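Local coordinates for L-aspartate semialdehyde sulfurtransferase (PDB 3KPC), which probably works with MJ0099 to condense sulfide with aspartate semialdehyde into homocysteine, and binds S-adenosylmethionine and methylthioadenosine through its C-terminal CBS domains, at residues 73-78 and 93-98. Residues are numbered along the deposited sequence; the frame is centred on the assembly and turned at random.
With SAM (S-adenosylmethionine), chain B.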
# COMPACT_ATOMS: atom_id res chain seq x y z
N ASN A 73 -17.88 -4.36 -2.02
CA ASN A 73 -18.05 -3.42 -3.14
C ASN A 73 -16.67 -3.07 -3.71
O ASN A 73 -16.06 -2.09 -3.29
CB ASN A 73 -18.80 -2.15 -2.69
CG ASN A 73 -18.84 -1.06 -3.77
OD1 ASN A 73 -18.66 0.13 -3.47
ND2 ASN A 73 -19.06 -1.45 -5.02
N VAL A 74 -16.19 -3.88 -4.65
CA VAL A 74 -14.83 -3.68 -5.18
C VAL A 74 -14.82 -2.73 -6.37
O VAL A 74 -15.53 -2.95 -7.36
CB VAL A 74 -14.15 -5.02 -5.57
CG1 VAL A 74 -12.67 -4.81 -5.87
CG2 VAL A 74 -14.31 -6.04 -4.45
N ILE A 75 -14.02 -1.67 -6.27
CA ILE A 75 -13.74 -0.78 -7.39
C ILE A 75 -12.78 -1.50 -8.35
O ILE A 75 -11.73 -1.99 -7.93
CB ILE A 75 -13.12 0.57 -6.91
CG1 ILE A 75 -13.97 1.22 -5.80
CG2 ILE A 75 -12.89 1.53 -8.09
CD1 ILE A 75 -15.40 1.60 -6.19
N THR A 76 -13.15 -1.57 -9.63
CA THR A 76 -12.38 -2.33 -10.62
C THR A 76 -11.96 -1.49 -11.82
O THR A 76 -12.42 -0.36 -11.99
CB THR A 76 -13.18 -3.56 -11.13
OG1 THR A 76 -14.40 -3.12 -11.74
CG2 THR A 76 -13.49 -4.52 -10.00
N ALA A 77 -11.08 -2.05 -12.65
CA ALA A 77 -10.69 -1.44 -13.91
C ALA A 77 -10.84 -2.44 -15.06
O ALA A 77 -10.87 -3.65 -14.85
CB ALA A 77 -9.26 -0.92 -13.83
N HIS A 78 -10.93 -1.91 -16.28
CA HIS A 78 -10.96 -2.72 -17.50
C HIS A 78 -9.60 -2.56 -18.19
O HIS A 78 -8.93 -1.55 -17.99
CB HIS A 78 -12.11 -2.26 -18.40
CG HIS A 78 -12.31 -3.10 -19.62
ND1 HIS A 78 -11.61 -2.88 -20.79
CD2 HIS A 78 -13.14 -4.13 -19.88
CE1 HIS A 78 -11.99 -3.75 -21.71
NE2 HIS A 78 -12.93 -4.52 -21.18
N TYR A 93 -11.80 7.17 -4.13
CA TYR A 93 -12.25 6.19 -3.14
C TYR A 93 -11.26 5.89 -2.03
O TYR A 93 -11.52 5.03 -1.18
CB TYR A 93 -12.73 4.91 -3.83
CG TYR A 93 -13.92 5.18 -4.71
CD1 TYR A 93 -15.16 5.48 -4.15
CD2 TYR A 93 -13.80 5.21 -6.10
CE1 TYR A 93 -16.27 5.76 -4.95
CE2 TYR A 93 -14.89 5.50 -6.91
CZ TYR A 93 -16.12 5.77 -6.33
OH TYR A 93 -17.21 6.05 -7.13
N ASN A 94 -10.14 6.62 -2.04
CA ASN A 94 -9.07 6.46 -1.05
C ASN A 94 -8.60 5.00 -0.94
O ASN A 94 -8.45 4.46 0.16
CB ASN A 94 -9.49 7.02 0.32
CG ASN A 94 -8.33 7.19 1.28
OD1 ASN A 94 -7.21 7.53 0.87
ND2 ASN A 94 -8.58 6.97 2.56
N ILE A 95 -8.36 4.37 -2.09
CA ILE A 95 -7.91 2.98 -2.13
C ILE A 95 -6.56 2.89 -2.83
O ILE A 95 -6.13 3.85 -3.46
CB ILE A 95 -8.94 2.06 -2.84
CG1 ILE A 95 -9.30 2.63 -4.22
CG2 ILE A 95 -10.18 1.86 -1.96
CD1 ILE A 95 -10.03 1.65 -5.12
N SER A 96 -5.90 1.74 -2.72
CA SER A 96 -4.54 1.64 -3.23
C SER A 96 -4.30 0.62 -4.36
O SER A 96 -3.17 0.50 -4.84
CB SER A 96 -3.55 1.41 -2.08
OG SER A 96 -3.75 0.14 -1.48
N GLY A 97 -5.34 -0.09 -4.77
CA GLY A 97 -5.20 -1.07 -5.85
C GLY A 97 -6.57 -1.40 -6.42
O GLY A 97 -7.57 -1.32 -5.70
N VAL A 98 -6.61 -1.75 -7.70
CA VAL A 98 -7.88 -2.11 -8.33
C VAL A 98 -7.72 -3.38 -9.16
O VAL A 98 -6.83 -3.45 -10.02
CB VAL A 98 -8.46 -0.97 -9.23
CG1 VAL A 98 -8.82 0.26 -8.41
CG2 VAL A 98 -7.49 -0.61 -10.36
N SAM B . -5.83 4.56 1.70
CA SAM B . -5.55 3.39 2.59
C SAM B . -5.53 2.09 1.77
O SAM B . -5.70 2.10 0.55
OXT SAM B . -5.35 1.00 2.32
CB SAM B . -6.59 3.30 3.73
CG SAM B . -8.03 3.58 3.26
SD SAM B . -8.75 2.24 2.25
CE SAM B . -10.45 2.80 2.23
C5' SAM B . -8.89 0.71 3.26
C4' SAM B . -9.83 -0.32 2.63
O4' SAM B . -9.66 -0.23 1.20
C3' SAM B . -9.52 -1.79 2.97
O3' SAM B . -10.60 -2.30 3.75
C2' SAM B . -9.47 -2.48 1.60
O2' SAM B . -10.19 -3.72 1.60
C1' SAM B . -10.20 -1.45 0.72
N9 SAM B . -9.87 -1.62 -0.71
C8 SAM B . -8.66 -1.80 -1.25
N7 SAM B . -8.77 -1.91 -2.57
C5 SAM B . -10.06 -1.79 -2.88
C6 SAM B . -10.79 -1.82 -4.07
N6 SAM B . -10.18 -2.00 -5.24
N1 SAM B . -12.13 -1.67 -4.03
C2 SAM B . -12.76 -1.50 -2.87
N3 SAM B . -12.09 -1.46 -1.73
C4 SAM B . -10.76 -1.61 -1.70
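I75 meets Y93, I95 and V98 in the second CBS motif of the ligand-binding CBS pair, a worked example of how this fold makes an adenine site from two chain segments that share no hydrogen bond. The polar work passes through the ligand. The backbone of I75 reads the adenine edge twice: its N donates to N1 of SAM (2.9 Å), and SAM N6 donates to I75 O in an almost straight bond (176°). From the facing segment, G97 O accepts a second hydrogen bond from SAM N6 at 2.7 Å, so two carbonyls, one from each segment, share the exocyclic amine. N94, where a Schellman motif ends helix 83-92, offers its O to the SAM amino group, while D54 and T71, with E114 and N35 of the second subunit, supply further hydrogen bonds to the ligand.

Apolar contacts join the two segments directly. I95 CG2 lies 3.5 Å from C4 of SAM, and I95 CD1 touches I75 CB. A77 CB touches V98 CG2, whereas V98 CB rests against the carbonyl oxygen of I75; V86 of helix 83-92 packs on both A77 and V98. I75 carries CG1 beside its backbone N (chi1 -52°), directing the branch to the exposed Y93: in a CH-pi contact, I75 CD1 sits over the face of the Y93 ring, 4.0 Å from its centroid and 11° off the normal.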